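Side-chain contacts in hypothetical protein Atu0492 (Agrobacterium tumefaciens, PDB 2GMY), which is of unknown function but, as an AhpD-like member of the carboxymuconolactone decarboxylase family, may serve in antioxidant defence: residues A[44-49]-A[94-99]; A[85-90]-A[108-113]; A[19-24]-A[123-128]; A[69-74]-A[78-83]. All blocks are in the same frame, centred on the assembly; numbering follows the deposited sequence.

Helix 83-96 ties much of this all-helical subunit together: contact 1 uses its C-terminal end and contact 2 its first half, with centres about 16 Å apart. Contact 3 meets contact 1 where V95 CG1 lies 3.6 Å from I127 CG2, and contact 2 where L88 CD1 lies 3.5 Å from I123 CG2. Contact 4 packs on contact 2 through M72 SD and L89 CD2, 3.4 Å apart, and on contact 1 through M72 CB and I44 CD1, 3.9 Å apart. Contacts 3 and 4 do not touch; their centres lie about 23 Å apart on opposite sides of the chain's centre. C48, opening a C-x-x-C sequence consistent with the AhpD redox motif, lies in 44-49 without touching 94-99.

Contact 1 (A[44-49]-A[94-99]); sequences IINGCA and AVTKIA
I45 and T96 meet tip to tip, methyl on methyl, with I45 CG2 3.6 Å from T96 CG2. With CG1 of I45 and OG1 of T96 beside their own backbone N (chi1 -67° and -66°), the CG2 methyls are left anti to N and face each other where the two helix ends meet. The other branch of I45 ends in CD1, 3.9 Å from K97 NZ; the lysine chain folds back through bends at chi3 and chi4 and crosses the isoleucine at about a right angle. N46 comes at T96 from the opposite direction, its amide OD1 3.6 Å from the same T96 CG2. A water lies between the segments, 2.7 Å from N46 OD1 and 2.8 Å from T96 O. This joins two helix C-termini of the AhpD-like fold: helix 32-45 stops in a Schellman motif with G47 at positive phi, and C48, the N-cap of the next helix, opens a C-x-x-C sequence consistent with the redox motif of AhpD relatives. One step outward, N131 on helix 117-139 accepts from N46 ND2 through OD1 and bonds T96 OG1 through ND2, while T96 OG1 also pairs with V92 O and K97 NZ with D93 O. R135 NH2 of the second subunit hydrogen-bonds T96 O.

Contact 2 (A[85-90]-A[108-113]); sequences ERALLG and FETLRA
A87 pushes its methyl against T110, where CB rests 3.6 Å from T110 O and 3.7 Å from T110 CG2. With OG1 beside the backbone N (chi1 -60°), the threonine methyl CG2 is anti to N and lies by the alanine, 3.9 Å from A87 CA. Its hydroxyl takes no part across the interface and bonds D106 O, one turn back in its own helix. L111 flanks the alanine with a longer arm. CG is anti to the backbone N, and the branch ending in CD1 swings across to the opposing backbone, 4.0 Å from both A87 O and L88 CA. L88 starts out away from the other helix, yet its CD1 still comes within 4.3 Å of L111 CD1, a looser apolar touch that closes the contact on its buried side. No hydrogen bond crosses, and the small A87 lets the main chains come close, with A87 CA 4.9 Å from L111 CA. The short helical segments run roughly antiparallel, at 143° between their directions, with axes 8.3 Å apart. T110 is on the solvent-exposed side, L111 on the buried side. Beneath them L88 reaches F34 and L37 of helix 32-45 and I123 of helix 117-139, and L111 packs on I120, so helix 105-114 lies against helix 83-96 with the long helix 117-139 under the leucine pair.

Contact 3 (A[19-24]-A[123-128]); sequences MALENY and ITVAIG
L21 makes the closest approach, its CD1 lying 3.9 Å from V125 CG1. The leucine's CG is anti to the backbone N (chi1 179°), which extends the side chain from helix 12-26 toward helix 117-139, and the two aliphatic groups cross obliquely. E22, next along, begins pointing away from this interface and turns its carboxylate to other partners: OE2 forms a salt bridge with K39 NZ and OE1 a hydrogen bond with W133 NE1. The pairing places an early helix of this all-helical AhpD-like subunit beside the long helix late in its sequence, 99 residues apart at the closest ends, and the joint is purely apolar. One turn after L21, Y24 points the same way and brings ring atom CE2 to 4.4 Å from V125 CG1, the methyl approaching the ring obliquely. V125 CG1 thus meets both partners, which approach it from directions about a right angle apart; it stands anti to its own backbone N (chi1 171°), while CG2 lies beside that N. The second subunit lines the same apolar patch, with A17 packing on L21, A14 on Y24 and V18 on V125 from that neighbouring chain.

Contact 4 (A[69-74]-A[78-83]); sequences INLMSV and SPVYTE
Y81 drives its phenol end into the turn at L71 and M72, where packing is closest: OH lies 3.1 Å from L71 C and 3.0 Å from M72 N. The amide sits at the ring edge, near its plane, but points poorly for a hydrogen bond; the hydroxyl bonds W68 O instead. M72 crosses the tyrosine at about a right angle. Bent at chi2 and chi3, its chain brings SD to 4.8 Å from the Y81 ring centroid, 40° off the normal, an oblique Met-aromatic contact. L71 CD1 touches V80 CG1 at 4.0 Å; it is also modelled only 3.1 Å from S78 OG, so tight that the detail is doubtful. That valine methyl has a second neighbour: with chi1 at 69° it is carried over the centre of the Y81 ring. S78 OG has two hydrogen-bond partners: V80 N at 3.2 Å, in an almost straight bond (167°) that makes an ST turn, and H144 NE2 of the third subunit. Away from this cluster the segments part. V74 O stays 3.9 Å from S78 N, too far for a hydrogen bond, and T82 and E83 run out to solvent. Helix 83-96 begins there: T82 caps it, and with E85 OE1 bonding T82 N in return the start is a capping box, preceded by a loop folded back on the C-terminal end of helix 66-70.

Contact 1 (A[44-49]-A[94-99])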
# COMPACT_ATOMS: atom_id res chain seq x y z
N ILE A 44 -12.05 -0.59 -14.32
CA ILE A 44 -12.24 0.24 -13.14
C ILE A 44 -11.00 0.16 -12.24
O ILE A 44 -10.45 1.19 -11.81
CB ILE A 44 -13.51 -0.15 -12.38
CG1 ILE A 44 -14.75 0.21 -13.21
CG2 ILE A 44 -13.58 0.56 -11.03
CD1 ILE A 44 -16.03 -0.48 -12.73
N ILE A 45 -10.53 -1.05 -11.96
CA ILE A 45 -9.37 -1.21 -11.08
C ILE A 45 -8.18 -0.44 -11.62
O ILE A 45 -7.45 0.24 -10.88
CB ILE A 45 -8.99 -2.70 -10.94
CG1 ILE A 45 -10.10 -3.44 -10.20
CG2 ILE A 45 -7.65 -2.85 -10.23
CD1 ILE A 45 -9.93 -4.95 -10.21
N ASN A 46 -7.98 -0.56 -12.93
CA ASN A 46 -6.82 0.04 -13.58
C ASN A 46 -6.95 1.53 -13.86
O ASN A 46 -6.02 2.12 -14.40
CB ASN A 46 -6.47 -0.71 -14.85
CG ASN A 46 -5.84 -2.05 -14.57
OD1 ASN A 46 -5.16 -2.23 -13.54
ND2 ASN A 46 -6.06 -3.00 -15.46
N GLY A 47 -8.10 2.12 -13.54
CA GLY A 47 -8.28 3.57 -13.70
C GLY A 47 -8.47 3.99 -15.15
O GLY A 47 -8.26 5.17 -15.50
N CYS A 48 -8.87 3.05 -16.00
CA CYS A 48 -8.93 3.33 -17.44
C CYS A 48 -10.31 3.86 -17.85
O CYS A 48 -11.23 3.08 -18.13
CB CYS A 48 -8.58 2.08 -18.24
SG CYS A 48 -8.40 2.49 -20.00
N ALA A 49 -10.44 5.19 -17.88
CA ALA A 49 -11.70 5.83 -18.28
C ALA A 49 -12.08 5.47 -19.71
O ALA A 49 -13.26 5.22 -20.01
CB ALA A 49 -11.61 7.34 -18.13
N ALA A 94 -8.18 -10.35 -8.12
CA ALA A 94 -6.91 -10.96 -7.67
C ALA A 94 -5.87 -10.96 -8.78
O ALA A 94 -4.68 -10.69 -8.55
CB ALA A 94 -7.15 -12.39 -7.15
N VAL A 95 -6.32 -11.26 -10.00
CA VAL A 95 -5.43 -11.41 -11.15
C VAL A 95 -5.05 -10.04 -11.72
O VAL A 95 -3.93 -9.83 -12.15
CB VAL A 95 -6.04 -12.33 -12.22
CG1 VAL A 95 -5.17 -12.42 -13.46
CG2 VAL A 95 -6.22 -13.73 -11.64
N THR A 96 -6.00 -9.10 -11.72
CA THR A 96 -5.66 -7.75 -12.16
C THR A 96 -4.57 -7.14 -11.25
O THR A 96 -3.68 -6.44 -11.71
CB THR A 96 -6.91 -6.86 -12.24
OG1 THR A 96 -7.75 -7.37 -13.28
CG2 THR A 96 -6.56 -5.43 -12.55
N LYS A 97 -4.65 -7.46 -9.96
CA LYS A 97 -3.67 -6.99 -8.99
C LYS A 97 -2.70 -8.10 -8.61
O LYS A 97 -2.35 -8.26 -7.43
CB LYS A 97 -4.36 -6.43 -7.74
CG LYS A 97 -5.23 -5.21 -8.03
CD LYS A 97 -5.90 -4.70 -6.74
CE LYS A 97 -6.82 -5.75 -6.13
NZ LYS A 97 -8.02 -5.98 -6.98
N ILE A 98 -2.23 -8.83 -9.61
CA ILE A 98 -1.40 -10.03 -9.41
C ILE A 98 -0.15 -9.76 -8.56
O ILE A 98 0.22 -10.59 -7.74
CB ILE A 98 -0.98 -10.67 -10.78
CG1 ILE A 98 -0.50 -12.12 -10.60
CG2 ILE A 98 0.04 -9.79 -11.52
CD1 ILE A 98 -1.61 -13.10 -10.37
N ALA A 99 0.46 -8.59 -8.74
CA ALA A 99 1.72 -8.30 -8.05
C ALA A 99 1.51 -8.18 -6.55
O ALA A 99 2.41 -8.53 -5.77
CB ALA A 99 2.36 -7.05 -8.60
O HOH W 1 -3.23 -3.97 -12.94

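Contact 2 (A[85-90]-A[108-113])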
# COMPACT_ATOMS: atom_id res chain seq x y z
N GLU A 85 -21.15 -14.73 -10.45
CA GLU A 85 -20.53 -13.43 -10.77
C GLU A 85 -19.54 -13.00 -9.69
O GLU A 85 -18.44 -12.49 -10.00
CB GLU A 85 -21.59 -12.34 -10.96
CG GLU A 85 -22.38 -12.54 -12.23
CD GLU A 85 -23.55 -11.58 -12.38
OE1 GLU A 85 -24.18 -11.21 -11.36
OE2 GLU A 85 -23.85 -11.20 -13.53
N ARG A 86 -19.90 -13.20 -8.42
CA ARG A 86 -18.98 -12.88 -7.33
C ARG A 86 -17.69 -13.69 -7.39
O ARG A 86 -16.61 -13.17 -7.09
CB ARG A 86 -19.63 -13.06 -5.95
CG ARG A 86 -20.74 -12.09 -5.72
CD ARG A 86 -21.34 -12.27 -4.32
NE ARG A 86 -20.43 -11.78 -3.28
CZ ARG A 86 -20.27 -10.49 -2.97
NH1 ARG A 86 -20.95 -9.54 -3.60
NH2 ARG A 86 -19.40 -10.16 -2.01
N ALA A 87 -17.81 -14.96 -7.77
CA ALA A 87 -16.64 -15.82 -7.89
C ALA A 87 -15.73 -15.27 -8.98
O ALA A 87 -14.52 -15.16 -8.82
CB ALA A 87 -17.08 -17.22 -8.23
N LEU A 88 -16.33 -14.89 -10.10
CA LEU A 88 -15.57 -14.33 -11.21
C LEU A 88 -14.92 -12.99 -10.82
O LEU A 88 -13.74 -12.79 -11.05
CB LEU A 88 -16.49 -14.15 -12.43
CG LEU A 88 -15.87 -13.58 -13.71
CD1 LEU A 88 -14.59 -14.31 -14.11
CD2 LEU A 88 -16.91 -13.61 -14.84
N LEU A 89 -15.70 -12.10 -10.19
CA LEU A 89 -15.19 -10.79 -9.75
C LEU A 89 -13.98 -10.93 -8.82
O LEU A 89 -12.99 -10.20 -8.95
CB LEU A 89 -16.30 -9.98 -9.08
CG LEU A 89 -17.31 -9.39 -10.06
CD1 LEU A 89 -18.65 -9.10 -9.39
CD2 LEU A 89 -16.75 -8.13 -10.74
N GLY A 90 -14.05 -11.88 -7.88
CA GLY A 90 -12.91 -12.13 -6.98
C GLY A 90 -11.64 -12.46 -7.74
O GLY A 90 -10.53 -12.01 -7.37
N PHE A 108 -9.06 -18.65 -6.09
CA PHE A 108 -9.05 -19.67 -7.13
C PHE A 108 -10.08 -20.77 -6.83
O PHE A 108 -10.79 -21.23 -7.73
CB PHE A 108 -7.66 -20.27 -7.30
CG PHE A 108 -7.59 -21.28 -8.40
CD1 PHE A 108 -7.74 -20.89 -9.72
CD2 PHE A 108 -7.42 -22.63 -8.11
CE1 PHE A 108 -7.70 -21.82 -10.76
CE2 PHE A 108 -7.36 -23.58 -9.13
CZ PHE A 108 -7.52 -23.18 -10.46
N GLU A 109 -10.17 -21.17 -5.56
CA GLU A 109 -11.12 -22.22 -5.14
C GLU A 109 -12.57 -21.81 -5.43
O GLU A 109 -13.38 -22.61 -5.91
CB GLU A 109 -10.95 -22.52 -3.64
CG GLU A 109 -11.85 -23.62 -3.13
CD GLU A 109 -11.76 -23.84 -1.63
OE1 GLU A 109 -11.32 -22.93 -0.89
OE2 GLU A 109 -12.16 -24.94 -1.18
N THR A 110 -12.89 -20.57 -5.10
CA THR A 110 -14.23 -20.04 -5.32
C THR A 110 -14.54 -20.00 -6.82
O THR A 110 -15.64 -20.34 -7.26
CB THR A 110 -14.35 -18.66 -4.66
OG1 THR A 110 -14.10 -18.81 -3.25
CG2 THR A 110 -15.71 -18.04 -4.88
N LEU A 111 -13.55 -19.60 -7.62
CA LEU A 111 -13.71 -19.60 -9.07
C LEU A 111 -13.98 -21.02 -9.59
O LEU A 111 -14.89 -21.23 -10.40
CB LEU A 111 -12.48 -18.99 -9.73
CG LEU A 111 -12.55 -18.87 -11.26
CD1 LEU A 111 -13.44 -17.72 -11.70
CD2 LEU A 111 -11.15 -18.75 -11.85
N ARG A 112 -13.19 -21.97 -9.09
CA ARG A 112 -13.30 -23.37 -9.50
C ARG A 112 -14.66 -23.96 -9.20
O ARG A 112 -15.12 -24.88 -9.88
CB ARG A 112 -12.25 -24.21 -8.79
CG ARG A 112 -11.00 -24.41 -9.57
CD ARG A 112 -10.03 -25.27 -8.77
NE ARG A 112 -10.30 -26.70 -8.88
CZ ARG A 112 -10.59 -27.51 -7.86
NH1 ARG A 112 -10.70 -27.03 -6.61
NH2 ARG A 112 -10.81 -28.81 -8.10
N ALA A 113 -15.30 -23.45 -8.15
CA ALA A 113 -16.63 -23.91 -7.78
C ALA A 113 -17.63 -23.74 -8.95
O ALA A 113 -18.51 -24.57 -9.16
CB ALA A 113 -17.11 -23.20 -6.54

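Contact 3 (A[19-24]-A[123-128])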
# COMPACT_ATOMS: atom_id res chain seq x y z
N MET A 19 -5.46 -6.62 -31.47
CA MET A 19 -6.80 -6.86 -32.02
C MET A 19 -7.08 -8.35 -32.29
O MET A 19 -8.23 -8.80 -32.14
CB MET A 19 -7.06 -6.02 -33.27
CG MET A 19 -7.35 -4.55 -32.99
SD MET A 19 -8.76 -4.14 -31.88
CE MET A 19 -10.04 -5.30 -32.32
N ALA A 20 -6.05 -9.10 -32.67
CA ALA A 20 -6.20 -10.54 -32.88
C ALA A 20 -6.50 -11.26 -31.56
O ALA A 20 -7.35 -12.16 -31.50
CB ALA A 20 -4.97 -11.13 -33.56
N LEU A 21 -5.83 -10.84 -30.49
CA LEU A 21 -6.10 -11.43 -29.18
C LEU A 21 -7.52 -11.10 -28.73
O LEU A 21 -8.24 -11.97 -28.21
CB LEU A 21 -5.08 -10.97 -28.13
CG LEU A 21 -5.29 -11.53 -26.72
CD1 LEU A 21 -5.35 -13.05 -26.69
CD2 LEU A 21 -4.18 -11.01 -25.79
N GLU A 22 -7.92 -9.84 -28.94
CA GLU A 22 -9.29 -9.41 -28.64
C GLU A 22 -10.33 -10.25 -29.40
O GLU A 22 -11.33 -10.68 -28.84
CB GLU A 22 -9.43 -7.93 -29.00
CG GLU A 22 -10.79 -7.32 -28.68
CD GLU A 22 -11.14 -7.37 -27.20
OE1 GLU A 22 -10.23 -7.23 -26.36
OE2 GLU A 22 -12.33 -7.58 -26.89
N ASN A 23 -10.06 -10.50 -30.68
CA ASN A 23 -10.93 -11.33 -31.49
C ASN A 23 -11.05 -12.76 -30.93
O ASN A 23 -12.13 -13.34 -30.94
CB ASN A 23 -10.42 -11.33 -32.94
CG ASN A 23 -11.35 -12.05 -33.90
OD1 ASN A 23 -12.58 -12.03 -33.75
ND2 ASN A 23 -10.76 -12.69 -34.90
N TYR A 24 -9.94 -13.31 -30.44
CA TYR A 24 -10.03 -14.61 -29.78
C TYR A 24 -11.00 -14.53 -28.59
O TYR A 24 -11.89 -15.37 -28.46
CB TYR A 24 -8.69 -15.18 -29.31
CG TYR A 24 -8.98 -16.33 -28.38
CD1 TYR A 24 -9.47 -17.53 -28.88
CD2 TYR A 24 -8.88 -16.17 -26.99
CE1 TYR A 24 -9.82 -18.57 -28.04
CE2 TYR A 24 -9.22 -17.22 -26.13
CZ TYR A 24 -9.68 -18.41 -26.67
OH TYR A 24 -10.02 -19.45 -25.84
N ILE A 123 -11.29 -17.27 -19.25
CA ILE A 123 -11.44 -16.13 -18.34
C ILE A 123 -10.12 -15.43 -18.08
O ILE A 123 -10.04 -14.19 -18.13
CB ILE A 123 -12.04 -16.62 -17.00
CG1 ILE A 123 -13.53 -16.91 -17.18
CG2 ILE A 123 -11.84 -15.58 -15.87
CD1 ILE A 123 -14.06 -17.83 -16.10
N THR A 124 -9.08 -16.21 -17.80
CA THR A 124 -7.79 -15.65 -17.39
C THR A 124 -7.08 -14.97 -18.57
O THR A 124 -6.48 -13.91 -18.41
CB THR A 124 -6.92 -16.70 -16.67
OG1 THR A 124 -7.69 -17.28 -15.59
CG2 THR A 124 -5.68 -16.06 -16.10
N VAL A 125 -7.20 -15.54 -19.77
CA VAL A 125 -6.71 -14.85 -20.97
C VAL A 125 -7.50 -13.54 -21.19
O VAL A 125 -6.91 -12.51 -21.54
CB VAL A 125 -6.82 -15.78 -22.20
CG1 VAL A 125 -6.52 -15.02 -23.49
CG2 VAL A 125 -5.85 -16.97 -22.05
N ALA A 126 -8.81 -13.58 -20.98
CA ALA A 126 -9.64 -12.37 -21.11
C ALA A 126 -9.17 -11.29 -20.11
O ALA A 126 -9.07 -10.11 -20.47
CB ALA A 126 -11.11 -12.71 -20.90
N ILE A 127 -8.86 -11.69 -18.88
CA ILE A 127 -8.34 -10.74 -17.88
C ILE A 127 -7.01 -10.16 -18.38
O ILE A 127 -6.76 -8.96 -18.27
CB ILE A 127 -8.16 -11.40 -16.50
CG1 ILE A 127 -9.53 -11.80 -15.92
CG2 ILE A 127 -7.46 -10.44 -15.50
CD1 ILE A 127 -9.45 -12.84 -14.77
N GLY A 128 -6.15 -11.02 -18.93
CA GLY A 128 -4.88 -10.55 -19.49
C GLY A 128 -5.10 -9.54 -20.62
O GLY A 128 -4.44 -8.48 -20.65

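Contact 4 (A[69-74]-A[78-83])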
# COMPACT_ATOMS: atom_id res chain seq x y z
N ILE A 69 -24.13 -2.36 -13.78
CA ILE A 69 -23.05 -1.53 -14.34
C ILE A 69 -22.44 -0.59 -13.28
O ILE A 69 -21.22 -0.58 -13.07
CB ILE A 69 -23.59 -0.71 -15.54
CG1 ILE A 69 -23.95 -1.64 -16.70
CG2 ILE A 69 -22.58 0.36 -15.97
CD1 ILE A 69 -24.70 -0.91 -17.84
N ASN A 70 -23.29 0.17 -12.60
CA ASN A 70 -22.80 1.17 -11.65
C ASN A 70 -22.20 0.64 -10.36
O ASN A 70 -21.35 1.31 -9.76
CB ASN A 70 -23.89 2.16 -11.32
CG ASN A 70 -24.08 3.16 -12.42
OD1 ASN A 70 -25.08 3.11 -13.14
ND2 ASN A 70 -23.10 4.04 -12.60
N LEU A 71 -22.60 -0.54 -9.94
CA LEU A 71 -22.11 -1.07 -8.68
C LEU A 71 -20.83 -1.88 -8.83
O LEU A 71 -20.29 -2.38 -7.87
CB LEU A 71 -23.18 -1.87 -7.96
CG LEU A 71 -24.26 -1.03 -7.27
CD1 LEU A 71 -25.40 -1.90 -6.98
CD2 LEU A 71 -23.73 -0.44 -5.99
N MET A 72 -20.33 -1.96 -10.05
CA MET A 72 -19.18 -2.80 -10.28
C MET A 72 -17.94 -2.28 -9.60
O MET A 72 -17.02 -3.02 -9.33
CB MET A 72 -18.88 -2.98 -11.75
CG MET A 72 -17.83 -4.00 -11.87
SD MET A 72 -18.64 -5.56 -12.03
CE MET A 72 -18.44 -5.46 -13.76
N SER A 73 -17.91 -0.98 -9.37
CA SER A 73 -16.76 -0.37 -8.74
C SER A 73 -16.69 -0.76 -7.27
O SER A 73 -15.67 -0.62 -6.66
CB SER A 73 -16.84 1.15 -8.87
OG SER A 73 -17.94 1.66 -8.19
N VAL A 74 -17.79 -1.28 -6.73
CA VAL A 74 -17.95 -1.55 -5.30
C VAL A 74 -18.67 -2.89 -5.09
O VAL A 74 -19.44 -3.08 -4.15
CB VAL A 74 -18.69 -0.37 -4.58
CG1 VAL A 74 -17.85 0.90 -4.60
CG2 VAL A 74 -20.06 -0.11 -5.21
N SER A 78 -22.28 -5.30 -2.75
CA SER A 78 -23.54 -5.19 -3.49
C SER A 78 -24.25 -6.53 -3.65
O SER A 78 -23.64 -7.50 -4.14
CB SER A 78 -23.31 -4.59 -4.87
OG SER A 78 -24.53 -4.55 -5.58
N PRO A 79 -25.52 -6.61 -3.22
CA PRO A 79 -26.28 -7.83 -3.47
C PRO A 79 -26.74 -8.05 -4.92
O PRO A 79 -27.39 -9.06 -5.19
CB PRO A 79 -27.49 -7.69 -2.52
CG PRO A 79 -27.67 -6.21 -2.37
CD PRO A 79 -26.27 -5.65 -2.38
N VAL A 80 -26.41 -7.16 -5.85
CA VAL A 80 -26.87 -7.34 -7.24
C VAL A 80 -26.26 -8.56 -7.94
O VAL A 80 -26.92 -9.21 -8.75
CB VAL A 80 -26.76 -6.03 -8.09
CG1 VAL A 80 -25.34 -5.68 -8.36
CG2 VAL A 80 -27.50 -6.18 -9.41
N TYR A 81 -25.01 -8.90 -7.60
CA TYR A 81 -24.28 -9.97 -8.29
C TYR A 81 -24.62 -11.38 -7.79
O TYR A 81 -24.75 -11.61 -6.59
CB TYR A 81 -22.76 -9.70 -8.24
CG TYR A 81 -22.50 -8.32 -8.77
CD1 TYR A 81 -22.65 -8.03 -10.13
CD2 TYR A 81 -22.21 -7.27 -7.90
CE1 TYR A 81 -22.48 -6.73 -10.61
CE2 TYR A 81 -22.01 -5.98 -8.37
CZ TYR A 81 -22.16 -5.71 -9.73
OH TYR A 81 -21.99 -4.44 -10.19
N THR A 82 -24.74 -12.31 -8.74
CA THR A 82 -24.96 -13.72 -8.41
C THR A 82 -23.71 -14.33 -7.77
O THR A 82 -22.61 -13.76 -7.86
CB THR A 82 -25.28 -14.53 -9.67
OG1 THR A 82 -24.10 -14.66 -10.47
CG2 THR A 82 -26.39 -13.85 -10.51
N GLU A 83 -23.84 -15.49 -7.13
CA GLU A 83 -22.66 -16.12 -6.53
C GLU A 83 -21.60 -16.43 -7.59
O GLU A 83 -20.41 -16.26 -7.35
CB GLU A 83 -23.03 -17.37 -5.72
CG GLU A 83 -23.80 -17.02 -4.43
CD GLU A 83 -23.09 -15.97 -3.56
OE1 GLU A 83 -21.91 -16.18 -3.21
OE2 GLU A 83 -23.72 -14.94 -3.21